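Local coordinates for adenosylmethionine-8-amino-7-oxononanoate aminotransferase (Methanocaldococcus jannaschii, PDB 6ZHK), which probably transfers the amino group of S-adenosyl-L-methionine to 8-amino-7-oxononanoate with the help of pyridoxal 5'-phosphate, a step of biotin biosynthesis, at residues A[16-21]-A[30-35]; A[64-69]-A[441-446]; A[114-119]-A[310-315]; A[147-152]-A[215-220]; A[241-246]-A[392-397]. One frame throughout, in Å; residues are numbered along the deposited sequence. Where two conformers were deposited one is given.

The five contacts show how chemistry follows place in a fold. Interaction 1, partly buried and far from the chain's centre, ties two N-terminal helices by charged and polar side chains; the other four are buried. Interactions 3 and 4 both involve the same seven-stranded sheet, but the first pairs strands through backbone hydrogen bonds, whereas the second lays a helix on a strand by apolar contact. Interaction 2 joins two loops by weak backbone bonds and the packing of leucines and a phenylalanine. It touches interaction 5, where L443 and P441 meet F393 beside a methionine-lined contact without hydrogen bonds. Interactions 1, 2 and 3 also touch the second subunit.

Interaction 1. Residues A[16-21]-A[30-35]; sequences WDKEYI and EYRESK
D17 meets the ring of Y31 at its edge: OD2 accepts the hydroxyl OH of Y31 at 2.7 Å through its syn lone pair, the carboxylate standing 80° to the ring plane. The guanidinium of R32 is approached at its edge, with K18 O 2° out of its plane. These groups join the C-terminal ends of two N-terminal helices, 10-20 and 28-33, through a reciprocal exchange of basic side chains. R32 NE donates to K18 O at 3.2 Å, and NH2 adds a weak bond to the same oxygen. K18 answers in the opposite direction, its CB passing 3.8 Å from R32 CG. With CG beside its backbone N (chi1 -73°) and the chain extended beyond, NZ reaches S34 O at 2.7 Å and, more weakly, R32 O. Each positive group lies near carbonyls at a helix end, where the helix dipole would probably favour it. The Y31 side chain lies about 7 Å from that of R431, which probably binds substrate. H23 holds D17 OD1 through NE2 and meets the Y31 ring, while R32 packs on Y320 of the second subunit. E19 OE1 lies 4.5 Å from R32 NH2, well out of the guanidinium plane, so charge alone links them.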
# COMPACT_ATOMS: atom_id res chain seq x y z
N TRP A 16 19.10 3.47 -17.98
CA TRP A 16 18.92 3.49 -16.53
C TRP A 16 17.63 2.75 -16.19
O TRP A 16 17.57 2.00 -15.21
CB TRP A 16 18.87 4.95 -16.03
CG TRP A 16 20.19 5.67 -16.06
CD1 TRP A 16 21.44 5.14 -16.26
CD2 TRP A 16 20.40 7.06 -15.78
NE1 TRP A 16 22.40 6.11 -16.18
CE2 TRP A 16 21.79 7.29 -15.87
CE3 TRP A 16 19.54 8.13 -15.48
CZ2 TRP A 16 22.33 8.55 -15.66
CZ3 TRP A 16 20.08 9.38 -15.26
CH2 TRP A 16 21.46 9.58 -15.35
N ASP A 17 16.62 2.93 -17.01
CA ASP A 17 15.36 2.23 -16.81
C ASP A 17 15.61 0.72 -16.74
O ASP A 17 15.13 0.03 -15.84
CB ASP A 17 14.40 2.61 -17.93
CG ASP A 17 12.99 2.11 -17.76
OD1 ASP A 17 12.50 2.06 -16.54
OD2 ASP A 17 12.37 1.76 -18.81
N LYS A 18 16.37 0.20 -17.71
CA LYS A 18 16.60 -1.23 -17.81
C LYS A 18 17.59 -1.66 -16.74
O LYS A 18 17.62 -2.81 -16.35
CB LYS A 18 17.12 -1.54 -19.23
CG LYS A 18 16.05 -1.46 -20.32
CD LYS A 18 16.65 -1.36 -21.76
CE LYS A 18 15.54 -1.28 -22.78
NZ LYS A 18 16.01 -1.48 -24.19
N GLU A 19 18.53 -0.78 -16.37
CA GLU A 19 19.59 -1.17 -15.44
C GLU A 19 19.09 -1.22 -13.99
O GLU A 19 19.55 -2.06 -13.22
CB GLU A 19 20.78 -0.21 -15.54
CG GLU A 19 21.92 -0.44 -14.57
CD GLU A 19 22.47 -1.85 -14.54
OE1 GLU A 19 22.61 -2.42 -15.64
OE2 GLU A 19 22.70 -2.40 -13.43
N TYR A 20 18.22 -0.28 -13.61
CA TYR A 20 18.02 -0.04 -12.17
C TYR A 20 16.62 -0.41 -11.69
O TYR A 20 16.44 -0.65 -10.49
CB TYR A 20 18.22 1.43 -11.81
CG TYR A 20 19.63 1.89 -12.06
CD1 TYR A 20 20.68 1.37 -11.33
CD2 TYR A 20 19.91 2.88 -13.03
CE1 TYR A 20 21.98 1.81 -11.53
CE2 TYR A 20 21.21 3.31 -13.24
CZ TYR A 20 22.25 2.75 -12.52
OH TYR A 20 23.54 3.17 -12.75
N ILE A 21 15.64 -0.45 -12.59
CA ILE A 21 14.28 -0.69 -12.12
C ILE A 21 13.86 -2.14 -12.37
O ILE A 21 13.93 -2.63 -13.52
CB ILE A 21 13.29 0.26 -12.77
CG1 ILE A 21 13.64 1.71 -12.41
CG2 ILE A 21 11.83 -0.14 -12.40
CD1 ILE A 21 12.61 2.76 -12.95
N GLU A 30 13.00 -9.71 -21.28
CA GLU A 30 12.39 -9.26 -22.51
C GLU A 30 12.28 -7.75 -22.55
O GLU A 30 12.46 -7.16 -23.61
CB GLU A 30 11.04 -9.93 -22.70
CG GLU A 30 11.34 -11.36 -23.03
CD GLU A 30 10.16 -12.13 -23.58
OE1 GLU A 30 9.06 -11.51 -23.71
OE2 GLU A 30 10.37 -13.33 -23.87
N TYR A 31 11.98 -7.14 -21.41
CA TYR A 31 11.87 -5.70 -21.35
C TYR A 31 13.22 -5.08 -21.73
O TYR A 31 13.29 -4.08 -22.43
CB TYR A 31 11.40 -5.35 -19.92
CG TYR A 31 11.09 -3.88 -19.72
CD1 TYR A 31 9.83 -3.38 -20.02
CD2 TYR A 31 12.05 -3.01 -19.22
CE1 TYR A 31 9.53 -2.04 -19.82
CE2 TYR A 31 11.78 -1.65 -19.10
CZ TYR A 31 10.50 -1.17 -19.37
OH TYR A 31 10.22 0.17 -19.25
N ARG A 32 14.31 -5.68 -21.26
CA ARG A 32 15.62 -5.12 -21.54
C ARG A 32 16.00 -5.24 -23.02
O ARG A 32 16.87 -4.49 -23.46
CB ARG A 32 16.71 -5.82 -20.75
CG ARG A 32 16.74 -5.35 -19.30
CD ARG A 32 17.38 -6.52 -18.59
NE ARG A 32 18.04 -5.81 -17.51
CZ ARG A 32 18.90 -6.33 -16.66
NH1 ARG A 32 19.30 -7.59 -16.80
NH2 ARG A 32 19.38 -5.56 -15.72
N GLU A 33 15.32 -6.12 -23.76
CA GLU A 33 15.63 -6.28 -25.18
C GLU A 33 14.81 -5.32 -26.02
O GLU A 33 15.18 -5.08 -27.16
CB GLU A 33 15.38 -7.70 -25.66
CG GLU A 33 16.52 -8.62 -25.27
CD GLU A 33 16.16 -10.09 -25.29
OE1 GLU A 33 14.95 -10.44 -25.55
OE2 GLU A 33 17.07 -10.89 -25.04
N SER A 34 13.68 -4.82 -25.50
CA SER A 34 12.78 -4.10 -26.37
C SER A 34 12.92 -2.58 -26.24
O SER A 34 13.62 -2.05 -25.35
CB SER A 34 11.35 -4.57 -26.23
OG SER A 34 10.98 -4.61 -24.85
N LYS A 35 12.24 -1.87 -27.16
CA LYS A 35 12.09 -0.43 -27.08
C LYS A 35 10.77 -0.16 -26.37
O LYS A 35 9.72 -0.52 -26.88
CB LYS A 35 12.10 0.22 -28.48
CG LYS A 35 11.92 1.75 -28.48
CD LYS A 35 12.94 2.53 -27.59
CE LYS A 35 12.67 4.02 -27.41
NZ LYS A 35 11.73 4.36 -26.29

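Interaction 2. Residues A[64-69]-A[441-446]; sequences CNLFGH and PPLSIT
L66 O faces the type I beta turn of P442 to I445, and loops 64-69 and 441-446 are joined there in the interior. Backbone bonding is modest: L443 N donates to L66 O at 2.9 Å and S444 N at 3.3 Å, both weak, the first with an N-H...O angle of just 118°. Apolar contact adds to this. L66 and L443 lie side by side and point the same way, CD2 of L66 4.1 Å from CD1 of L443, while the same CD1 sits 4.0 Å from F67 CE1. Helix 343-358 closes over this group, F356 meeting the F67 ring edge-to-face. The L66 side chain lies about 7 Å from that of K301, the predicted cofactor lysine, near the probable pyridoxal-phosphate site. Polar side chains shape loop 64-69: N65 OD1 takes G68 N in its carbonyl plane, an Asx motif, and N65 ND2 returns a bond to G68 O, standing above that carbonyl's plane. S444 bonds through OG to N45, and P442 CB rests 3.5 Å from L66 O.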
# COMPACT_ATOMS: atom_id res chain seq x y z
N CYS A 64 -7.12 3.06 -13.80
CA CYS A 64 -7.31 4.11 -12.79
C CYS A 64 -7.63 5.50 -13.35
O CYS A 64 -8.15 6.36 -12.61
CB CYS A 64 -6.12 4.18 -11.83
SG CYS A 64 -4.60 4.73 -12.65
N ASN A 65 -7.22 5.80 -14.58
CA ASN A 65 -7.35 7.19 -15.05
C ASN A 65 -8.80 7.43 -15.47
O ASN A 65 -9.32 6.71 -16.27
CB ASN A 65 -6.32 7.46 -16.15
CG ASN A 65 -6.42 8.89 -16.66
OD1 ASN A 65 -7.40 9.27 -17.32
ND2 ASN A 65 -5.53 9.72 -16.16
N LEU A 66 -9.47 8.46 -14.94
CA LEU A 66 -10.88 8.62 -15.27
C LEU A 66 -11.05 9.73 -16.29
O LEU A 66 -11.94 9.66 -17.11
CB LEU A 66 -11.64 9.07 -14.02
CG LEU A 66 -11.78 8.03 -12.89
CD1 LEU A 66 -12.69 8.59 -11.83
CD2 LEU A 66 -12.29 6.68 -13.41
N PHE A 67 -10.31 10.80 -16.14
CA PHE A 67 -10.67 12.04 -16.83
C PHE A 67 -9.52 12.60 -17.67
O PHE A 67 -9.57 13.78 -18.06
CB PHE A 67 -11.11 13.09 -15.81
CG PHE A 67 -12.35 12.67 -15.08
CD1 PHE A 67 -13.49 12.28 -15.78
CD2 PHE A 67 -12.37 12.69 -13.68
CE1 PHE A 67 -14.63 11.88 -15.11
CE2 PHE A 67 -13.51 12.30 -13.01
CZ PHE A 67 -14.65 11.92 -13.72
N GLY A 68 -8.53 11.77 -17.95
CA GLY A 68 -7.40 12.25 -18.76
C GLY A 68 -6.23 12.63 -17.85
O GLY A 68 -6.37 12.55 -16.62
N HIS A 69 -5.13 13.05 -18.46
CA HIS A 69 -3.88 13.30 -17.78
C HIS A 69 -3.61 14.79 -17.53
O HIS A 69 -2.52 15.13 -17.03
CB HIS A 69 -2.71 12.67 -18.55
CG HIS A 69 -2.79 11.19 -18.56
ND1 HIS A 69 -2.37 10.41 -17.46
CD2 HIS A 69 -3.28 10.33 -19.49
CE1 HIS A 69 -2.51 9.15 -17.78
NE2 HIS A 69 -3.10 9.06 -19.00
N PRO A 441 -11.02 2.32 -21.28
CA PRO A 441 -10.71 3.68 -21.68
C PRO A 441 -11.18 4.65 -20.58
O PRO A 441 -12.06 4.32 -19.78
CB PRO A 441 -11.54 3.88 -22.96
CG PRO A 441 -12.72 2.96 -22.77
CD PRO A 441 -12.17 1.76 -22.01
N PRO A 442 -10.61 5.88 -20.52
CA PRO A 442 -11.05 6.86 -19.53
C PRO A 442 -12.51 7.19 -19.79
O PRO A 442 -12.98 7.04 -20.92
CB PRO A 442 -10.16 8.09 -19.73
CG PRO A 442 -9.30 7.79 -20.98
CD PRO A 442 -9.51 6.34 -21.39
N LEU A 443 -13.20 7.65 -18.74
CA LEU A 443 -14.58 8.11 -18.87
C LEU A 443 -14.63 9.33 -19.81
O LEU A 443 -15.69 9.60 -20.40
CB LEU A 443 -15.08 8.56 -17.49
CG LEU A 443 -15.03 7.49 -16.38
CD1 LEU A 443 -15.70 8.03 -15.14
CD2 LEU A 443 -15.68 6.18 -16.81
N SER A 444 -13.47 9.99 -19.96
CA SER A 444 -13.37 11.19 -20.80
C SER A 444 -13.12 10.87 -22.28
O SER A 444 -13.00 11.83 -23.07
CB SER A 444 -12.31 12.13 -20.27
OG SER A 444 -11.10 11.42 -20.05
N ILE A 445 -13.04 9.58 -22.68
CA ILE A 445 -12.76 9.22 -24.06
C ILE A 445 -13.84 9.84 -24.94
O ILE A 445 -15.01 9.80 -24.58
CB ILE A 445 -12.70 7.68 -24.26
CG1 ILE A 445 -12.15 7.38 -25.67
CG2 ILE A 445 -14.06 7.03 -24.02
CD1 ILE A 445 -11.71 5.93 -25.89
N THR A 446 -13.44 10.44 -26.08
CA THR A 446 -14.44 11.10 -26.92
C THR A 446 -15.07 10.10 -27.89
O THR A 446 -14.51 9.02 -28.13
CB THR A 446 -13.84 12.28 -27.71
OG1 THR A 446 -12.97 11.72 -28.68
CG2 THR A 446 -13.14 13.27 -26.79

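Interaction 3. Residues A[114-119]-A[310-315]; sequences TKVFYS and LAATLT
Strand 115-119 forms one edge, within this chain, of the seven-stranded sheet of the large domain, and strand 311-315 runs antiparallel beside it. F117 and T313 make a hydrogen-bonded pair, T313 N to F117 O at 2.8 Å and nearly straight (170°); S119 with A311 and K115 with T315 are hydrogen-bonded pairs too, the donors of S119 and A311 standing well above the carbonyl planes. At the far end T114 N and K115 N both donate to T315 O, a classic beta bulge. Between these rungs, V116 and L314 form a non-hydrogen-bonded pair whose side chains lie side by side, CG2 of V116 3.8 Å from CG of L314. Y118 and A312 continue this face, where V116 CG1 rests over the rim of the Y118 ring, 3.6 Å above its plane. The ring's edge looks to A311 O, while Y118 OH bonds to S98 O. On the other face, a water donates to F117 O and T313 OG1 and also bonds S119 OG, at 2.7 Å. T313 OG1 also bonds A125 O. S119 OG is placed for this by standing between its own backbone N and carbonyl carbon (chi1 60°). W22 of the second subunit meets the F117 ring edge-to-face. With 311-315 antiparallel to both neighbours and the remaining strands parallel, this is the sheet topology of fold type I pyridoxal-phosphate enzymes, to which class III aminotransferases belong.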
# COMPACT_ATOMS: atom_id res chain seq x y z
N THR A 114 -21.46 3.23 5.98
CA THR A 114 -21.50 4.41 6.82
C THR A 114 -20.14 4.71 7.43
O THR A 114 -20.01 5.70 8.17
CB THR A 114 -22.51 4.20 7.96
OG1 THR A 114 -22.24 2.93 8.53
CG2 THR A 114 -23.94 4.20 7.46
N LYS A 115 -19.14 3.86 7.21
CA LYS A 115 -17.85 4.11 7.88
C LYS A 115 -16.74 3.92 6.85
O LYS A 115 -16.91 3.11 5.93
CB LYS A 115 -17.63 3.10 9.01
CG LYS A 115 -18.60 3.30 10.20
CD LYS A 115 -18.33 4.61 10.91
CE LYS A 115 -19.18 4.83 12.15
NZ LYS A 115 -20.49 5.43 11.78
N VAL A 116 -15.64 4.66 7.01
CA VAL A 116 -14.59 4.72 5.99
C VAL A 116 -13.25 4.47 6.69
O VAL A 116 -12.95 5.18 7.65
CB VAL A 116 -14.54 6.12 5.30
CG1 VAL A 116 -13.27 6.27 4.46
CG2 VAL A 116 -15.76 6.31 4.43
N PHE A 117 -12.51 3.45 6.24
CA PHE A 117 -11.16 3.21 6.73
C PHE A 117 -10.24 3.37 5.52
O PHE A 117 -10.35 2.60 4.56
CB PHE A 117 -11.06 1.76 7.27
CG PHE A 117 -9.82 1.54 8.07
CD1 PHE A 117 -8.57 1.47 7.46
CD2 PHE A 117 -9.91 1.46 9.45
CE1 PHE A 117 -7.40 1.36 8.23
CE2 PHE A 117 -8.76 1.31 10.23
CZ PHE A 117 -7.52 1.32 9.62
N TYR A 118 -9.27 4.30 5.58
CA TYR A 118 -8.47 4.62 4.41
C TYR A 118 -7.20 3.79 4.36
O TYR A 118 -6.68 3.37 5.37
CB TYR A 118 -7.96 6.06 4.52
CG TYR A 118 -9.05 7.11 4.30
CD1 TYR A 118 -9.63 7.28 3.05
CD2 TYR A 118 -9.45 7.97 5.34
CE1 TYR A 118 -10.59 8.27 2.83
CE2 TYR A 118 -10.39 8.97 5.14
CZ TYR A 118 -10.98 9.09 3.89
OH TYR A 118 -11.90 10.07 3.63
N SER A 119 -6.68 3.60 3.14
CA SER A 119 -5.38 2.99 2.89
C SER A 119 -4.89 3.54 1.55
O SER A 119 -5.49 4.47 1.00
CB SER A 119 -5.46 1.47 2.89
OG SER A 119 -6.34 0.97 1.90
N LEU A 310 -4.88 6.30 -3.57
CA LEU A 310 -5.76 6.22 -2.41
C LEU A 310 -6.68 5.00 -2.50
O LEU A 310 -7.15 4.66 -3.58
CB LEU A 310 -6.59 7.50 -2.29
CG LEU A 310 -7.43 7.60 -1.01
CD1 LEU A 310 -6.51 7.62 0.21
CD2 LEU A 310 -8.25 8.89 -1.07
N ALA A 311 -6.90 4.34 -1.36
CA ALA A 311 -7.94 3.33 -1.34
C ALA A 311 -8.79 3.51 -0.08
O ALA A 311 -8.44 4.27 0.82
CB ALA A 311 -7.32 1.98 -1.47
N ALA A 312 -9.97 2.87 -0.08
CA ALA A 312 -10.84 2.92 1.10
C ALA A 312 -11.58 1.60 1.29
O ALA A 312 -11.93 0.91 0.30
CB ALA A 312 -11.86 4.04 0.88
N THR A 313 -11.81 1.24 2.55
CA THR A 313 -12.67 0.10 2.84
C THR A 313 -13.87 0.64 3.62
O THR A 313 -13.71 1.21 4.68
CB THR A 313 -11.89 -0.90 3.73
OG1 THR A 313 -10.65 -1.21 3.06
CG2 THR A 313 -12.69 -2.15 4.01
N LEU A 314 -15.06 0.51 3.05
CA LEU A 314 -16.23 1.03 3.72
C LEU A 314 -17.01 -0.14 4.35
O LEU A 314 -17.14 -1.20 3.74
CB LEU A 314 -17.11 1.71 2.64
CG LEU A 314 -16.81 3.19 2.47
CD1 LEU A 314 -15.43 3.44 1.84
CD2 LEU A 314 -17.98 3.94 1.84
N THR A 315 -17.59 0.08 5.54
CA THR A 315 -18.32 -0.97 6.25
C THR A 315 -19.63 -0.40 6.84
O THR A 315 -19.87 0.83 6.83
CB THR A 315 -17.51 -1.60 7.40
OG1 THR A 315 -17.52 -0.67 8.49
CG2 THR A 315 -16.04 -1.79 7.09
O HOH W 1 -8.78 0.84 3.09

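Interaction 4. Residues A[147-152]-A[215-220]; sequences KFISVK and NEMISL
I149 carries its CB toward helix 211-224 and there divides into two branches, both of which touch it. With CG1 beside the backbone N (chi1 -72°), the CG2 methyl is left anti to that nitrogen and comes 3.5 Å from M217 SD and 4.1 Å from L220 CD2. Along the other branch, CG1 leads to CD1, which ends 3.7 Å from the backbone oxygen L220 O. M217 slides past I149 in the opposite direction: its chain bends at chi2 and chi3, turning the CE methyl back to the strand. That methyl meets V151 CG1 at 3.6 Å, the two side chains crossing at about a right angle, and lies 3.7 Å from S150 O. No hydrogen bond spans the two segments; they meet by apolar contact. Cutting I149 back to alanine would probably open a gap beneath M217 SD and L220 CD2 and leave the thioether freer to turn. The axes of 147-151 and 215-220 run antiparallel (177°), 9.9 Å apart at closest. The helix belongs to a beta-alpha-beta crossover from strand 183-185 to strand 228-234 that passes over strand 147-151, which lies between them; M217 also reaches Y250 and V254 of helix 250-261.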
# COMPACT_ATOMS: atom_id res chain seq x y z
N LYS A 147 -11.95 -19.56 7.54
CA LYS A 147 -11.85 -19.81 6.11
C LYS A 147 -12.68 -18.77 5.37
O LYS A 147 -13.34 -17.92 5.97
CB LYS A 147 -12.25 -21.25 5.77
CG LYS A 147 -11.22 -22.30 6.22
CD LYS A 147 -11.53 -23.71 5.75
CE LYS A 147 -10.34 -24.66 5.75
NZ LYS A 147 -9.68 -24.69 7.09
N PHE A 148 -12.52 -18.76 4.05
CA PHE A 148 -13.26 -17.82 3.25
C PHE A 148 -13.78 -18.56 2.02
O PHE A 148 -13.35 -19.66 1.74
CB PHE A 148 -12.35 -16.68 2.80
CG PHE A 148 -11.27 -17.19 1.91
CD1 PHE A 148 -10.07 -17.64 2.45
CD2 PHE A 148 -11.49 -17.32 0.54
CE1 PHE A 148 -9.11 -18.18 1.63
CE2 PHE A 148 -10.52 -17.85 -0.29
CZ PHE A 148 -9.32 -18.28 0.27
N ILE A 149 -14.70 -17.91 1.33
CA ILE A 149 -15.15 -18.40 0.04
C ILE A 149 -14.90 -17.31 -0.99
O ILE A 149 -15.24 -16.13 -0.80
CB ILE A 149 -16.68 -18.68 0.10
CG1 ILE A 149 -16.97 -19.93 0.94
CG2 ILE A 149 -17.14 -18.90 -1.33
CD1 ILE A 149 -18.45 -20.15 1.26
N SER A 150 -14.37 -17.72 -2.13
CA SER A 150 -14.21 -16.81 -3.24
C SER A 150 -14.40 -17.62 -4.54
O SER A 150 -15.07 -18.67 -4.51
CB SER A 150 -12.85 -16.19 -3.11
OG SER A 150 -12.67 -15.21 -4.11
N VAL A 151 -13.84 -17.13 -5.66
CA VAL A 151 -13.96 -17.81 -6.95
C VAL A 151 -12.60 -18.02 -7.58
O VAL A 151 -11.68 -17.24 -7.40
CB VAL A 151 -14.91 -17.09 -7.93
CG1 VAL A 151 -16.35 -17.20 -7.45
CG2 VAL A 151 -14.51 -15.64 -8.22
N LYS A 152 -12.50 -19.13 -8.33
CA LYS A 152 -11.32 -19.37 -9.14
C LYS A 152 -11.19 -18.23 -10.16
O LYS A 152 -12.21 -17.76 -10.70
CB LYS A 152 -11.46 -20.71 -9.84
CG LYS A 152 -11.33 -21.94 -8.93
CD LYS A 152 -11.80 -23.20 -9.66
CE LYS A 152 -12.32 -24.26 -8.70
NZ LYS A 152 -12.22 -25.63 -9.26
N ASN A 215 -26.03 -21.72 -8.12
CA ASN A 215 -26.40 -22.77 -7.19
C ASN A 215 -25.16 -23.41 -6.57
O ASN A 215 -25.16 -23.76 -5.40
CB ASN A 215 -27.35 -23.81 -7.82
CG ASN A 215 -28.82 -23.43 -7.83
OD1 ASN A 215 -29.29 -22.69 -6.94
ND2 ASN A 215 -29.55 -23.93 -8.82
N GLU A 216 -24.09 -23.57 -7.34
CA GLU A 216 -22.87 -24.16 -6.83
C GLU A 216 -22.34 -23.30 -5.67
O GLU A 216 -21.97 -23.85 -4.63
CB GLU A 216 -21.84 -24.32 -7.95
CG GLU A 216 -20.45 -24.56 -7.40
CD GLU A 216 -19.23 -24.08 -8.19
OE1 GLU A 216 -19.40 -23.39 -9.25
OE2 GLU A 216 -18.12 -24.45 -7.78
N MET A 217 -22.31 -21.96 -5.89
CA MET A 217 -21.78 -21.00 -4.93
C MET A 217 -22.67 -20.93 -3.69
O MET A 217 -22.21 -20.85 -2.54
CB MET A 217 -21.64 -19.61 -5.57
CG MET A 217 -21.35 -18.53 -4.54
SD MET A 217 -19.73 -18.80 -3.73
CE MET A 217 -18.64 -17.84 -4.79
N ILE A 218 -23.99 -20.91 -3.90
CA ILE A 218 -24.90 -20.82 -2.77
C ILE A 218 -24.72 -22.07 -1.90
O ILE A 218 -24.68 -21.96 -0.67
CB ILE A 218 -26.36 -20.70 -3.27
CG1 ILE A 218 -26.53 -19.34 -3.96
CG2 ILE A 218 -27.26 -20.87 -2.07
CD1 ILE A 218 -27.93 -19.11 -4.65
N SER A 219 -24.61 -23.23 -2.55
CA SER A 219 -24.42 -24.50 -1.87
C SER A 219 -23.14 -24.46 -1.04
O SER A 219 -23.12 -25.00 0.06
CB SER A 219 -24.35 -25.67 -2.87
OG SER A 219 -25.64 -25.81 -3.47
N LEU A 220 -22.07 -23.90 -1.58
CA LEU A 220 -20.83 -23.81 -0.81
C LEU A 220 -21.01 -22.89 0.40
O LEU A 220 -20.54 -23.22 1.48
CB LEU A 220 -19.77 -23.28 -1.76
CG LEU A 220 -18.32 -23.64 -1.55
CD1 LEU A 220 -18.08 -25.11 -1.86
CD2 LEU A 220 -17.50 -22.79 -2.50

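Interaction 5. Residues A[241-246]-A[392-397]; sequences AGMIPY and GFMVGI
M243 and M394 cross at about a right angle, the thioether of the first laid against the base of the second. M243 SD lies 3.8 Å from M394 CB and 4.1 Å from M394 CE, brought there by a bend at chi3 (89°). Nearer its root, M243 runs over the backbone of strand 394-399: CB sits 3.5 Å from G396 N, and CG 3.6 Å from V395 O. The bend at chi2 (-66°) swings the sulfur from the strand's backbone to the M394 side chain. M243 can approach closely because G396 has no side chain; a CB there would crowd M243 CB and clash with G242 O, which bonds to R389 NE. M243 and I244 both face M238, a G1 beta bulge in the hairpin of strands 237-238 and 244-245. A serine in place of M243 would probably leave M394 CB and CE without their sulfur partner and open a gap above the strand. I237 packs on both methionines. No hydrogen bond crosses between the segments, and backbone groups of V395 and G396 pair with L439 and R389. R389 gives a polar tie to this sheet; M243 itself adds van der Waals contact, CB and CG on backbone, flexible thioether on M394.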
# COMPACT_ATOMS: atom_id res chain seq x y z
N ALA A 241 -8.96 -11.68 -14.77
CA ALA A 241 -9.28 -12.92 -15.47
C ALA A 241 -9.56 -12.66 -16.96
O ALA A 241 -9.71 -13.61 -17.71
CB ALA A 241 -10.45 -13.65 -14.83
N GLY A 242 -9.71 -11.38 -17.36
CA GLY A 242 -9.87 -11.02 -18.76
C GLY A 242 -11.19 -10.30 -19.05
O GLY A 242 -11.83 -10.56 -20.08
N MET A 243 -11.62 -9.46 -18.09
CA MET A 243 -12.82 -8.67 -18.17
C MET A 243 -14.02 -9.57 -18.43
O MET A 243 -14.81 -9.26 -19.30
CB MET A 243 -12.73 -7.56 -19.25
CG MET A 243 -11.56 -6.60 -18.96
SD MET A 243 -11.89 -5.67 -17.43
CE MET A 243 -10.18 -5.32 -16.94
N ILE A 244 -14.18 -10.62 -17.62
CA ILE A 244 -15.36 -11.45 -17.80
C ILE A 244 -16.46 -10.99 -16.85
O ILE A 244 -16.29 -10.98 -15.65
CB ILE A 244 -15.00 -12.92 -17.53
CG1 ILE A 244 -13.69 -13.32 -18.22
CG2 ILE A 244 -16.18 -13.79 -17.94
CD1 ILE A 244 -13.14 -14.67 -17.79
N PRO A 245 -17.66 -10.62 -17.35
CA PRO A 245 -18.73 -10.19 -16.47
C PRO A 245 -19.18 -11.41 -15.65
O PRO A 245 -19.17 -12.55 -16.13
CB PRO A 245 -19.90 -9.75 -17.39
CG PRO A 245 -19.53 -10.33 -18.74
CD PRO A 245 -18.04 -10.61 -18.77
N TYR A 246 -19.63 -11.13 -14.43
CA TYR A 246 -20.47 -12.07 -13.70
C TYR A 246 -21.84 -11.99 -14.37
O TYR A 246 -22.26 -10.89 -14.71
CB TYR A 246 -20.70 -11.53 -12.30
CG TYR A 246 -19.54 -11.69 -11.36
CD1 TYR A 246 -18.36 -11.00 -11.57
CD2 TYR A 246 -19.63 -12.48 -10.24
CE1 TYR A 246 -17.29 -11.13 -10.72
CE2 TYR A 246 -18.57 -12.59 -9.34
CZ TYR A 246 -17.38 -11.94 -9.62
OH TYR A 246 -16.28 -12.03 -8.81
N GLY A 392 -19.90 -1.91 -19.65
CA GLY A 392 -19.58 -0.48 -19.83
C GLY A 392 -18.23 -0.28 -20.54
O GLY A 392 -18.01 -0.83 -21.63
N PHE A 393 -17.31 0.43 -19.87
CA PHE A 393 -15.98 0.69 -20.40
C PHE A 393 -14.95 -0.33 -19.89
O PHE A 393 -13.78 0.02 -19.73
CB PHE A 393 -15.54 2.10 -19.96
CG PHE A 393 -16.10 3.28 -20.70
CD1 PHE A 393 -16.22 3.25 -22.08
CD2 PHE A 393 -16.58 4.39 -19.98
CE1 PHE A 393 -16.74 4.35 -22.78
CE2 PHE A 393 -17.09 5.48 -20.68
CZ PHE A 393 -17.16 5.46 -22.06
N MET A 394 -15.37 -1.56 -19.53
CA MET A 394 -14.40 -2.58 -19.19
C MET A 394 -14.69 -3.76 -20.11
O MET A 394 -15.68 -4.48 -19.94
CB MET A 394 -14.60 -3.04 -17.74
CG MET A 394 -14.46 -1.90 -16.77
SD MET A 394 -14.67 -2.39 -15.03
CE MET A 394 -12.97 -2.80 -14.66
N VAL A 395 -13.82 -3.96 -21.10
CA VAL A 395 -14.11 -4.87 -22.20
C VAL A 395 -12.90 -5.76 -22.41
O VAL A 395 -11.76 -5.31 -22.31
CB VAL A 395 -14.50 -4.08 -23.47
CG1 VAL A 395 -14.40 -4.92 -24.75
CG2 VAL A 395 -15.89 -3.51 -23.34
N GLY A 396 -13.15 -7.04 -22.69
CA GLY A 396 -12.06 -7.89 -23.15
C GLY A 396 -12.36 -8.45 -24.53
O GLY A 396 -13.55 -8.69 -24.88
N ILE A 397 -11.29 -8.61 -25.33
CA ILE A 397 -11.41 -9.26 -26.64
C ILE A 397 -10.45 -10.43 -26.66
O ILE A 397 -9.23 -10.24 -26.67
CB ILE A 397 -11.16 -8.29 -27.83
CG1 ILE A 397 -12.10 -7.11 -27.76
CG2 ILE A 397 -11.24 -9.02 -29.18
CD1 ILE A 397 -11.53 -5.97 -26.94